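Local coordinates for probable protein phosphatase 2C 50 (Oryza sativa subsp. japonica, PDB 5ZCG) that probably removes phosphate from serine and threonine side chains of proteins, as a magnesium-dependent phosphatase of the PP2C family, at residues A[16-21]-A[246-251]; A[21-26]-A[75-80]; A[58-63]-A[70-75]; A[146-151]-A[157-162]. The protein carries 5 engineered substitutions. All coordinates share one frame; numbering follows the deposited sequence.

Contact 1 (A[16-21]-A[246-251]); sequences MEDASA and LASDGL. With MG (magnesium ion), chain E.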
loop_
_atom_site.group_PDB
_atom_site.type_symbol
_atom_site.label_atom_id
_atom_site.label_comp_id
_atom_site.label_asym_id
_atom_site.label_seq_id
_atom_site.Cartn_x
_atom_site.Cartn_y
_atom_site.Cartn_z
ATOM N N MET A 16 5.454 0.083 -13.536
ATOM C CA MET A 16 6.245 0.428 -12.362
ATOM C C MET A 16 5.384 1.176 -11.350
ATOM O O MET A 16 4.822 2.232 -11.663
ATOM C CB MET A 16 7.443 1.286 -12.761
ATOM C CG MET A 16 8.280 1.737 -11.589
ATOM S SD MET A 16 8.890 0.338 -10.638
ATOM C CE MET A 16 10.515 0.942 -10.171
ATOM N N GLU A 17 5.300 0.640 -10.131
ATOM C CA GLU A 17 4.566 1.283 -9.050
ATOM C C GLU A 17 5.407 1.484 -7.800
ATOM O O GLU A 17 4.878 1.951 -6.785
ATOM C CB GLU A 17 3.308 0.476 -8.704
ATOM C CG GLU A 17 2.370 0.309 -9.893
ATOM C CD GLU A 17 1.174 -0.564 -9.578
ATOM O OE1 GLU A 17 0.172 -0.479 -10.318
ATOM O OE2 GLU A 17 1.235 -1.333 -8.595
ATOM N N ASP A 18 6.685 1.126 -7.839
ATOM C CA ASP A 18 7.624 1.521 -6.803
ATOM C C ASP A 18 8.044 2.967 -7.035
ATOM O O ASP A 18 8.149 3.428 -8.176
ATOM C CB ASP A 18 8.869 0.630 -6.835
ATOM C CG ASP A 18 8.723 -0.648 -6.027
ATOM O OD1 ASP A 18 7.592 -1.006 -5.637
ATOM O OD2 ASP A 18 9.760 -1.312 -5.805
ATOM N N ALA A 19 8.279 3.685 -5.936
ATOM C CA ALA A 19 8.857 5.019 -5.977
ATOM C C ALA A 19 9.926 5.111 -4.899
ATOM O O ALA A 19 9.957 4.317 -3.953
ATOM C CB ALA A 19 7.799 6.112 -5.777
ATOM N N SER A 20 10.804 6.101 -5.046
ATOM C CA SER A 20 11.875 6.279 -4.081
ATOM C C SER A 20 12.210 7.758 -3.960
ATOM O O SER A 20 11.910 8.562 -4.847
ATOM C CB SER A 20 13.114 5.467 -4.472
ATOM O OG SER A 20 13.734 6.021 -5.617
ATOM N N ALA A 21 12.835 8.105 -2.842
ATOM C CA ALA A 21 13.229 9.478 -2.564
ATOM C C ALA A 21 14.593 9.484 -1.895
ATOM O O ALA A 21 14.884 8.623 -1.060
ATOM C CB ALA A 21 12.210 10.193 -1.666
ATOM N N LEU A 246 17.581 0.120 2.095
ATOM C CA LEU A 246 16.137 0.287 2.018
ATOM C C LEU A 246 15.655 -0.377 0.738
ATOM O O LEU A 246 16.261 -0.193 -0.319
ATOM C CB LEU A 246 15.745 1.767 2.021
ATOM C CG LEU A 246 16.228 2.661 3.163
ATOM C CD1 LEU A 246 17.586 3.285 2.838
ATOM C CD2 LEU A 246 15.188 3.746 3.446
ATOM N N ALA A 247 14.588 -1.165 0.827
ATOM C CA ALA A 247 14.117 -1.817 -0.383
ATOM C C ALA A 247 12.670 -2.244 -0.220
ATOM O O ALA A 247 12.219 -2.567 0.882
ATOM C CB ALA A 247 14.988 -3.031 -0.752
ATOM N N SER A 248 11.958 -2.255 -1.344
ATOM C CA SER A 248 10.624 -2.829 -1.385
ATOM C C SER A 248 10.717 -4.349 -1.309
ATOM O O SER A 248 11.793 -4.939 -1.427
ATOM C CB SER A 248 9.897 -2.405 -2.662
ATOM O OG SER A 248 10.630 -2.784 -3.814
ATOM N N ASP A 249 9.563 -4.992 -1.114
ATOM C CA ASP A 249 9.554 -6.445 -0.995
ATOM C C ASP A 249 10.016 -7.138 -2.272
ATOM O O ASP A 249 10.272 -8.345 -2.240
ATOM C CB ASP A 249 8.161 -6.941 -0.589
ATOM C CG ASP A 249 7.074 -6.534 -1.574
ATOM O OD1 ASP A 249 7.368 -5.812 -2.548
ATOM O OD2 ASP A 249 5.908 -6.936 -1.364
ATOM N N GLY A 250 10.131 -6.412 -3.387
ATOM C CA GLY A 250 10.737 -6.987 -4.579
ATOM C C GLY A 250 12.130 -7.530 -4.331
ATOM O O GLY A 250 12.576 -8.456 -5.019
ATOM N N LEU A 251 12.848 -6.956 -3.365
ATOM C CA LEU A 251 14.126 -7.513 -2.930
ATOM C C LEU A 251 13.928 -8.572 -1.845
ATOM O O LEU A 251 14.343 -9.725 -2.013
ATOM C CB LEU A 251 15.050 -6.398 -2.423
ATOM C CG LEU A 251 16.406 -6.866 -1.885
ATOM C CD1 LEU A 251 17.162 -7.642 -2.965
ATOM C CD2 LEU A 251 17.254 -5.699 -1.381
HETATM MG MG MG E . 6.282 -4.913 -4.056
HETATM O O HOH W 1 7.983 -3.957 -4.869
HETATM O O HOH W 2 4.720 -5.772 -3.389
HETATM O O HOH W 3 4.918 -4.342 -5.485
#
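The carboxylate of Asp18 meets Ser248 at one oxygen and a metal-bound water at the other. Ser248 OG donates to Asp18 OD2 over 2.6 Å, arriving on the syn side and lifted 24° from the carboxylate plane, while water 1 donates to Asp18 OD1 over 3.1 Å. This buried pair joins the two sheets of the PP2C beta sandwich beside its magnesium site: strand 18-28 belongs to one sheet, and strand 241-247, which leads directly into Ser248, to the other. The contact is narrow, with about 70 Å² buried, and Asp18 and Ser248 alone carry it.

With OG between the backbone N and the carbonyl carbon (chi1 57°), Ser248 turns its hydroxyl to Asp18 OD2, and the same oxygen also accepts from Thr314 N. Asp18 OD2 in turn is hydrogen-bonded to Thr314 OG1, so Thr314 fixes both partners. Were Asp18 replaced by alanine, Ser248 OG would probably lose its carboxylate acceptor and water 1 one of its anchors, loosening the second shell of the metal.

That water ligates the magnesium ion of chain E, as does Asp249, the residue after Ser248; Asp61 and Asp311 also bind this ion. Ser248 is the N-cap of helix 249-252, whose first turn includes the bond from Leu251 N to Ser248 O at 3.0 Å. The Asp249 carboxylate divides its work between its oxygens: OD1 binds magnesium at 2.1 Å, and OD2 accepts from the metal-bound water 2 at 2.6 Å.

Contact 2 (A[21-26]-A[75-80]); sequences AAVPRF and RIHVVL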
loop_
_atom_site.group_PDB
_atom_site.type_symbol
_atom_site.label_atom_id
_atom_site.label_comp_id
_atom_site.label_asym_id
_atom_site.label_seq_id
_atom_site.Cartn_x
_atom_site.Cartn_y
_atom_site.Cartn_z
ATOM N N ALA A 21 12.835 8.105 -2.842
ATOM C CA ALA A 21 13.229 9.478 -2.564
ATOM C C ALA A 21 14.593 9.484 -1.895
ATOM O O ALA A 21 14.884 8.623 -1.060
ATOM C CB ALA A 21 12.210 10.193 -1.666
ATOM N N ALA A 22 15.420 10.457 -2.274
ATOM C CA ALA A 22 16.707 10.699 -1.635
ATOM C C ALA A 22 16.925 12.204 -1.631
ATOM O O ALA A 22 17.208 12.797 -2.677
ATOM C CB ALA A 22 17.838 9.977 -2.363
ATOM N N VAL A 23 16.770 12.822 -0.468
ATOM C CA VAL A 23 16.803 14.268 -0.317
ATOM C C VAL A 23 17.905 14.626 0.675
ATOM O O VAL A 23 17.744 14.470 1.884
ATOM C CB VAL A 23 15.443 14.818 0.156
ATOM C CG1 VAL A 23 15.374 16.312 -0.079
ATOM C CG2 VAL A 23 14.302 14.103 -0.561
ATOM N N PRO A 24 19.062 15.069 0.183
ATOM C CA PRO A 24 20.087 15.597 1.090
ATOM C C PRO A 24 19.631 16.887 1.749
ATOM O O PRO A 24 18.902 17.688 1.159
ATOM C CB PRO A 24 21.286 15.846 0.163
ATOM C CG PRO A 24 21.035 14.967 -1.038
ATOM C CD PRO A 24 19.548 14.931 -1.200
ATOM N N ARG A 25 20.091 17.081 2.989
ATOM C CA ARG A 25 19.845 18.300 3.762
ATOM C C ARG A 25 18.380 18.729 3.708
ATOM O O ARG A 25 18.060 19.909 3.545
ATOM C CB ARG A 25 20.760 19.430 3.287
ATOM C CG ARG A 25 22.244 19.120 3.426
ATOM C CD ARG A 25 23.101 20.079 2.604
ATOM N NE ARG A 25 22.828 19.974 1.172
ATOM C CZ ARG A 25 23.451 19.137 0.345
ATOM N NH1 ARG A 25 24.393 18.317 0.797
ATOM N NH2 ARG A 25 23.131 19.120 -0.943
ATOM N N PHE A 26 17.477 17.754 3.848
ATOM C CA PHE A 26 16.052 18.036 3.729
ATOM C C PHE A 26 15.516 18.801 4.930
ATOM O O PHE A 26 14.461 19.438 4.827
ATOM C CB PHE A 26 15.267 16.728 3.541
ATOM C CG PHE A 26 14.829 16.088 4.831
ATOM C CD1 PHE A 26 15.741 15.413 5.630
ATOM C CD2 PHE A 26 13.505 16.171 5.253
ATOM C CE1 PHE A 26 15.348 14.828 6.825
ATOM C CE2 PHE A 26 13.100 15.589 6.448
ATOM C CZ PHE A 26 14.023 14.919 7.237
ATOM N N ARG A 75 5.910 14.179 -1.173
ATOM C CA ARG A 75 5.339 14.908 -0.045
ATOM C C ARG A 75 5.897 14.543 1.323
ATOM O O ARG A 75 5.857 15.390 2.223
ATOM C CB ARG A 75 3.818 14.719 -0.006
ATOM C CG ARG A 75 3.062 15.686 -0.899
ATOM C CD ARG A 75 3.319 17.131 -0.503
ATOM N NE ARG A 75 2.550 17.527 0.670
ATOM C CZ ARG A 75 2.525 18.763 1.158
ATOM N NH1 ARG A 75 3.230 19.719 0.568
ATOM N NH2 ARG A 75 1.798 19.046 2.231
ATOM N N ILE A 76 6.340 13.301 1.542
ATOM C CA ILE A 76 6.697 12.912 2.903
ATOM C C ILE A 76 7.845 13.769 3.418
ATOM O O ILE A 76 7.817 14.232 4.563
ATOM C CB ILE A 76 7.034 11.415 2.989
ATOM C CG1 ILE A 76 5.747 10.592 3.005
ATOM C CG2 ILE A 76 7.853 11.141 4.247
ATOM C CD1 ILE A 76 5.966 9.128 3.293
ATOM N N HIS A 77 8.869 13.998 2.592
ATOM C CA HIS A 77 10.018 14.749 3.088
ATOM C C HIS A 77 9.654 16.200 3.372
ATOM O O HIS A 77 10.185 16.787 4.318
ATOM C CB HIS A 77 11.199 14.665 2.115
ATOM C CG HIS A 77 11.025 15.453 0.854
ATOM N ND1 HIS A 77 10.476 14.914 -0.291
ATOM C CD2 HIS A 77 11.364 16.726 0.546
ATOM C CE1 HIS A 77 10.467 15.827 -1.245
ATOM N NE2 HIS A 77 10.999 16.937 -0.763
ATOM N N VAL A 78 8.720 16.772 2.607
ATOM C CA VAL A 78 8.294 18.151 2.838
ATOM C C VAL A 78 7.507 18.254 4.140
ATOM O O VAL A 78 7.768 19.128 4.987
ATOM C CB VAL A 78 7.454 18.651 1.647
ATOM C CG1 VAL A 78 6.975 20.095 1.884
ATOM C CG2 VAL A 78 8.227 18.526 0.339
ATOM N N VAL A 79 6.545 17.344 4.329
ATOM C CA VAL A 79 5.744 17.350 5.549
ATOM C C VAL A 79 6.625 17.087 6.762
ATOM O O VAL A 79 6.483 17.740 7.804
ATOM C CB VAL A 79 4.589 16.335 5.445
ATOM C CG1 VAL A 79 3.862 16.203 6.778
ATOM C CG2 VAL A 79 3.613 16.758 4.358
ATOM N N LEU A 80 7.574 16.152 6.639
ATOM C CA LEU A 80 8.458 15.850 7.757
ATOM C C LEU A 80 9.365 17.030 8.082
ATOM O O LEU A 80 9.605 17.321 9.259
ATOM C CB LEU A 80 9.291 14.612 7.458
ATOM C CG LEU A 80 10.164 14.148 8.626
ATOM C CD1 LEU A 80 9.301 13.779 9.817
ATOM C CD2 LEU A 80 11.017 12.974 8.213
#
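Val23 lays its CG2 methyl over one face of the His77 imidazole, 3.9 Å from the ring centroid and only 15° off the normal, a clear CH-pi contact. CG2, anti to the carbonyl carbon of Val23, is the branch that reaches over the ring. The opposite face of the same imidazole carries Val78 CG2, displaced toward the rim, so the ring lies between two valine methyls. Phe26 passes His77 in the reverse direction and presents its edge to the backbone: CD2 is 3.5 Å from His77 O, near the phenyl plane. One turn further along the helix, Phe26 CZ rests 3.7 Å from Leu80 CD2 in apolar contact.

The His77 ring reaches the strand with CG between its backbone N and carbonyl carbon (chi1 72°), at a point where the helix is kinked. Behind this first shell, Leu56 touches both Phe26 and His77, Leu150 lies against Phe26, and Phe107 of helix 99-118 packs on Leu80. Ser81 OG is hydrogen-bonded to Phe26 O, tying the helix to the chain just after its corner at Pro24 and Arg25. The whole is a helix-on-sheet interface, helix 67-91 laid over the edge strand 18-28, as in the alpha-beta-beta-alpha sandwich of PP2C phosphatases.

Contact 3 (A[58-63]-A[70-75]); sequences GVFDGH and NYCRER. With MG (magnesium ion), chain F; MG (magnesium ion), chain E.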
loop_
_atom_site.group_PDB
_atom_site.type_symbol
_atom_site.label_atom_id
_atom_site.label_comp_id
_atom_site.label_asym_id
_atom_site.label_seq_id
_atom_site.Cartn_x
_atom_site.Cartn_y
_atom_site.Cartn_z
ATOM N N GLY A 58 13.897 7.205 1.244
ATOM C CA GLY A 58 12.621 6.535 1.367
ATOM C C GLY A 58 12.312 5.615 0.209
ATOM O O GLY A 58 12.638 5.919 -0.941
ATOM N N VAL A 59 11.669 4.491 0.506
ATOM C CA VAL A 59 11.159 3.583 -0.513
ATOM C C VAL A 59 9.667 3.414 -0.278
ATOM O O VAL A 59 9.233 3.127 0.849
ATOM C CB VAL A 59 11.893 2.229 -0.495
ATOM C CG1 VAL A 59 11.177 1.206 -1.387
ATOM C CG2 VAL A 59 13.341 2.418 -0.943
ATOM N N PHE A 60 8.885 3.597 -1.346
ATOM C CA PHE A 60 7.428 3.602 -1.289
ATOM C C PHE A 60 6.917 2.601 -2.316
ATOM O O PHE A 60 7.002 2.842 -3.522
ATOM C CB PHE A 60 6.884 5.003 -1.562
ATOM C CG PHE A 60 7.691 6.093 -0.910
ATOM C CD1 PHE A 60 7.510 6.399 0.428
ATOM C CD2 PHE A 60 8.655 6.783 -1.626
ATOM C CE1 PHE A 60 8.259 7.385 1.037
ATOM C CE2 PHE A 60 9.409 7.769 -1.026
ATOM C CZ PHE A 60 9.210 8.074 0.309
ATOM N N ASP A 61 6.381 1.491 -1.839
ATOM C CA ASP A 61 5.919 0.403 -2.695
ATOM C C ASP A 61 4.417 0.590 -2.890
ATOM O O ASP A 61 3.622 0.296 -1.997
ATOM C CB ASP A 61 6.281 -0.935 -2.054
ATOM C CG ASP A 61 5.843 -2.135 -2.870
ATOM O OD1 ASP A 61 5.103 -1.987 -3.867
ATOM O OD2 ASP A 61 6.256 -3.250 -2.491
ATOM N N GLY A 62 4.033 1.088 -4.065
ATOM C CA GLY A 62 2.629 1.303 -4.349
ATOM C C GLY A 62 1.927 0.038 -4.816
ATOM O O GLY A 62 2.529 -0.857 -5.404
ATOM N N HIS A 63 0.636 -0.047 -4.492
ATOM C CA HIS A 63 -0.264 -1.076 -4.997
ATOM C C HIS A 63 -1.563 -0.406 -5.426
ATOM O O HIS A 63 -1.912 0.678 -4.949
ATOM C CB HIS A 63 -0.541 -2.172 -3.953
ATOM C CG HIS A 63 -0.998 -1.645 -2.630
ATOM N ND1 HIS A 63 -0.136 -1.438 -1.574
ATOM C CD2 HIS A 63 -2.224 -1.266 -2.196
ATOM C CE1 HIS A 63 -0.812 -0.959 -0.545
ATOM N NE2 HIS A 63 -2.080 -0.846 -0.895
ATOM N N ASN A 70 4.019 7.728 -5.618
ATOM C CA ASN A 70 4.605 8.961 -6.137
ATOM C C ASN A 70 4.276 10.147 -5.245
ATOM O O ASN A 70 5.129 11.022 -5.019
ATOM C CB ASN A 70 4.108 9.220 -7.559
ATOM C CG ASN A 70 4.699 8.254 -8.563
ATOM O OD1 ASN A 70 5.702 7.598 -8.290
ATOM N ND2 ASN A 70 4.075 8.157 -9.729
ATOM N N TYR A 71 3.047 10.194 -4.730
ATOM C CA TYR A 71 2.692 11.260 -3.802
ATOM C C TYR A 71 3.562 11.200 -2.553
ATOM O O TYR A 71 3.984 12.238 -2.033
ATOM C CB TYR A 71 1.211 11.177 -3.434
ATOM C CG TYR A 71 0.728 12.412 -2.712
ATOM C CD1 TYR A 71 0.368 13.554 -3.416
ATOM C CD2 TYR A 71 0.658 12.445 -1.326
ATOM C CE1 TYR A 71 -0.058 14.688 -2.761
ATOM C CE2 TYR A 71 0.231 13.582 -0.657
ATOM C CZ TYR A 71 -0.129 14.695 -1.383
ATOM O OH TYR A 71 -0.548 15.823 -0.729
ATOM N N CYS A 72 3.849 9.992 -2.061
ATOM C CA CYS A 72 4.726 9.869 -0.901
ATOM C C CYS A 72 6.121 10.376 -1.230
ATOM O O CYS A 72 6.698 11.166 -0.472
ATOM C CB CYS A 72 4.772 8.422 -0.423
ATOM S SG CYS A 72 3.272 7.880 0.425
ATOM N N ARG A 73 6.653 9.960 -2.389
ATOM C CA ARG A 73 7.962 10.430 -2.833
ATOM C C ARG A 73 8.036 11.952 -2.857
ATOM O O ARG A 73 9.070 12.535 -2.516
ATOM C CB ARG A 73 8.290 9.865 -4.221
ATOM C CG ARG A 73 9.482 10.536 -4.893
ATOM C CD ARG A 73 9.610 10.168 -6.371
ATOM N NE ARG A 73 8.582 10.800 -7.190
ATOM C CZ ARG A 73 7.984 10.218 -8.226
ATOM N NH1 ARG A 73 8.309 8.980 -8.580
ATOM N NH2 ARG A 73 7.059 10.877 -8.911
ATOM N N GLU A 74 6.954 12.613 -3.272
ATOM C CA GLU A 74 6.988 14.068 -3.388
ATOM C C GLU A 74 6.648 14.802 -2.093
ATOM O O GLU A 74 7.075 15.950 -1.921
ATOM C CB GLU A 74 6.030 14.537 -4.492
ATOM C CG GLU A 74 6.305 13.911 -5.855
ATOM C CD GLU A 74 7.455 14.581 -6.592
ATOM O OE1 GLU A 74 7.791 14.133 -7.709
ATOM O OE2 GLU A 74 8.023 15.556 -6.056
ATOM N N ARG A 75 5.910 14.179 -1.173
ATOM C CA ARG A 75 5.339 14.908 -0.045
ATOM C C ARG A 75 5.897 14.543 1.323
ATOM O O ARG A 75 5.857 15.390 2.223
ATOM C CB ARG A 75 3.818 14.719 -0.006
ATOM C CG ARG A 75 3.062 15.686 -0.899
ATOM C CD ARG A 75 3.319 17.131 -0.503
ATOM N NE ARG A 75 2.550 17.527 0.670
ATOM C CZ ARG A 75 2.525 18.763 1.158
ATOM N NH1 ARG A 75 3.230 19.719 0.568
ATOM N NH2 ARG A 75 1.798 19.046 2.231
HETATM MG MG MG F . 3.744 -2.607 -5.540
HETATM MG MG MG E . 6.282 -4.913 -4.056
HETATM O O HOH W 2 4.720 -5.772 -3.389
HETATM O O HOH W 3 4.918 -4.342 -5.485
HETATM O O HOH W 1 7.983 -3.957 -4.869
HETATM O O HOH W 4 2.707 -4.210 -4.361
HETATM O O HOH W 5 2.744 -3.105 -7.542
#
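Beside Phe60, whose ring packs on Cys72 and Arg73, the Asp61 carboxylate bridges two magnesium ions: OD1 binds that of chain F at 2.2 Å and OD2 that of chain E at 2.3 Å. Gly62 O adds a backbone ligand to the chain F ion at 2.1 Å, and water 3 bridges both metals. With CG anti to the backbone N (chi1 -180°), the Asp61 carboxylate extends to the two metals. Alternation along the strand puts the metal ligand on one side and the packing ring on the other.

No hydrogen bond spans the two segments; the ring does the joining. Cys72 CB stands over one face of Phe60, 3.9 Å from the centroid and 28° off the normal, while Cys72 SG makes a more distant, oblique sulfur-aromatic contact. Over this same face, Arg73 N lies toward the rim and Arg73 CA is 3.5 Å from Phe60 CE2. Gly58 C lies over the opposite face, toward its rim; a side chain at that glycine would run into CZ. Replacing Phe60 by alanine would probably open a gap beneath Cys72 and leave the helix poorly seated next to the metal-binding strand. The guanidinium of Arg73 leads away from the ring; Arg73 NE and Glu74 OE1, 3.5 Å apart, form a salt bridge whose hydrogen bond is weak.

Strand 53-63 runs between strands 18-28 and 143-151, so Phe60 also touches Ala21, Ala146 and Val148 while helix 67-91 packs over it; from that helix Tyr71 packs against helix 99-118.

Contact 4 (A[146-151]-A[157-162]); sequences AVVALV and VVANCG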
loop_
_atom_site.group_PDB
_atom_site.type_symbol
_atom_site.label_atom_id
_atom_site.label_comp_id
_atom_site.label_asym_id
_atom_site.label_seq_id
_atom_site.Cartn_x
_atom_site.Cartn_y
_atom_site.Cartn_z
ATOM N N ALA A 146 5.681 2.749 3.031
ATOM C CA ALA A 146 6.565 3.885 3.249
ATOM C C ALA A 146 7.606 3.438 4.260
ATOM O O ALA A 146 7.281 3.251 5.434
ATOM C CB ALA A 146 5.795 5.109 3.749
ATOM N N VAL A 147 8.841 3.246 3.816
ATOM C CA VAL A 147 9.946 3.011 4.732
ATOM C C VAL A 147 10.926 4.156 4.529
ATOM O O VAL A 147 11.419 4.373 3.414
ATOM C CB VAL A 147 10.601 1.628 4.529
ATOM C CG1 VAL A 147 11.095 1.428 3.101
ATOM C CG2 VAL A 147 11.722 1.407 5.537
ATOM N N VAL A 148 11.146 4.941 5.581
ATOM C CA VAL A 148 11.994 6.117 5.467
ATOM C C VAL A 148 13.065 6.070 6.544
ATOM O O VAL A 148 12.860 5.550 7.647
ATOM C CB VAL A 148 11.189 7.441 5.539
ATOM C CG1 VAL A 148 9.937 7.366 4.654
ATOM C CG2 VAL A 148 10.829 7.792 6.971
ATOM N N ALA A 149 14.225 6.610 6.193
ATOM C CA ALA A 149 15.377 6.704 7.071
ATOM C C ALA A 149 15.879 8.138 7.033
ATOM O O ALA A 149 16.287 8.637 5.977
ATOM C CB ALA A 149 16.480 5.732 6.649
ATOM N N LEU A 150 15.809 8.804 8.174
ATOM C CA LEU A 150 16.489 10.065 8.391
ATOM C C LEU A 150 17.911 9.753 8.827
ATOM O O LEU A 150 18.124 8.991 9.774
ATOM C CB LEU A 150 15.750 10.886 9.450
ATOM C CG LEU A 150 16.347 12.209 9.924
ATOM C CD1 LEU A 150 15.213 13.151 10.299
ATOM C CD2 LEU A 150 17.281 11.993 11.103
ATOM N N VAL A 151 18.881 10.314 8.122
ATOM C CA VAL A 151 20.288 10.070 8.385
ATOM C C VAL A 151 20.930 11.396 8.758
ATOM O O VAL A 151 20.782 12.389 8.037
ATOM C CB VAL A 151 20.999 9.443 7.171
ATOM C CG1 VAL A 151 22.472 9.259 7.470
ATOM C CG2 VAL A 151 20.333 8.117 6.782
ATOM N N VAL A 157 17.277 7.469 12.046
ATOM C CA VAL A 157 15.916 7.310 12.553
ATOM C C VAL A 157 15.051 6.713 11.452
ATOM O O VAL A 157 14.929 7.287 10.365
ATOM C CB VAL A 157 15.326 8.637 13.049
ATOM C CG1 VAL A 157 14.009 8.384 13.770
ATOM C CG2 VAL A 157 16.311 9.332 13.963
ATOM N N VAL A 158 14.432 5.578 11.736
ATOM C CA VAL A 158 13.679 4.831 10.741
ATOM C C VAL A 158 12.210 4.857 11.120
ATOM O O VAL A 158 11.854 4.602 12.276
ATOM C CB VAL A 158 14.191 3.387 10.618
ATOM C CG1 VAL A 158 13.165 2.538 9.896
ATOM C CG2 VAL A 158 15.534 3.369 9.901
ATOM N N ALA A 159 11.359 5.168 10.147
ATOM C CA ALA A 159 9.917 5.032 10.294
ATOM C C ALA A 159 9.415 4.105 9.199
ATOM O O ALA A 159 9.636 4.364 8.011
ATOM C CB ALA A 159 9.218 6.388 10.214
ATOM N N ASN A 160 8.738 3.032 9.595
ATOM C CA ASN A 160 8.266 2.034 8.647
ATOM C C ASN A 160 6.760 1.860 8.758
ATOM O O ASN A 160 6.221 1.737 9.862
ATOM C CB ASN A 160 8.946 0.688 8.870
ATOM C CG ASN A 160 8.363 -0.397 7.992
ATOM O OD1 ASN A 160 8.512 -0.364 6.772
ATOM N ND2 ASN A 160 7.674 -1.355 8.605
ATOM N N CYS A 161 6.096 1.823 7.608
ATOM C CA CYS A 161 4.663 1.564 7.518
ATOM C C CYS A 161 4.462 0.669 6.297
ATOM O O CYS A 161 4.530 1.142 5.158
ATOM C CB CYS A 161 3.883 2.868 7.412
ATOM S SG CYS A 161 2.124 2.670 7.125
ATOM N N GLY A 162 4.234 -0.621 6.535
ATOM C CA GLY A 162 4.013 -1.569 5.455
ATOM C C GLY A 162 4.997 -2.723 5.452
ATOM O O GLY A 162 5.614 -3.016 6.482
#
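Ala146 to Leu150 pair antiparallel with Val157 to Cys161, the short axes 4.7 Å apart and their directions 168° from each other, in the beta hairpin of strands 143-151 and 155-161. Reciprocal N-H to O bonds join Ala146 with Cys161, Val148 with Ala159 and Leu150 with Val157, all six measuring 2.8 to 2.9 Å between N and O. At the non-hydrogen-bonded pairs, alpha hydrogens face carbonyls instead, Val158 CA lying 3.3 Å from Val148 O.

The hydrogen-bonded residues share one face. There Leu150 and Val157 run side by side, CD2 to CG2 at 4.0 Å, and Val148 CG2 leans on Ala159 CB at 3.9 Å; Phe107 and Phe111 of helix 99-118 pack on this face. On the other, Ala149 CB meets Val158 CG2 at 4.1 Å, and Ile166 of the second sheet touches both. Asn160, with CG anti to its N (chi1 174°), brings OD1 within 3.7 Å of Val147 CB, while its ND2 donates weakly to Gly162 O.

The paired residues are buried: cross-strand bonds satisfy the hydrogen-bonded ones, and the alternate ones bond outward to strands 53-63 and 231-236. Asn160 apart, their side chains are mostly small or branched and apolar.

Contact 4 is the innermost, its centre about 3 Å from the centre of the chain, and it is a backbone-bonded pairing within one sheet. Contact 3 is also buried but is held by a ring under a helix, and contact 2 repeats that helix-on-sheet theme farther along helix 67-91, at a partly exposed sheet edge. Contact 1 alone links the two sheets, through a single polar bond. Contacts 1 and 2 both use strand 18-28, which pairs with the strand of contact 3, itself paired with 146-151. Polar chemistry gathers where contacts 1 and 3 share the chain E magnesium; elsewhere the side-chain contacts are largely apolar.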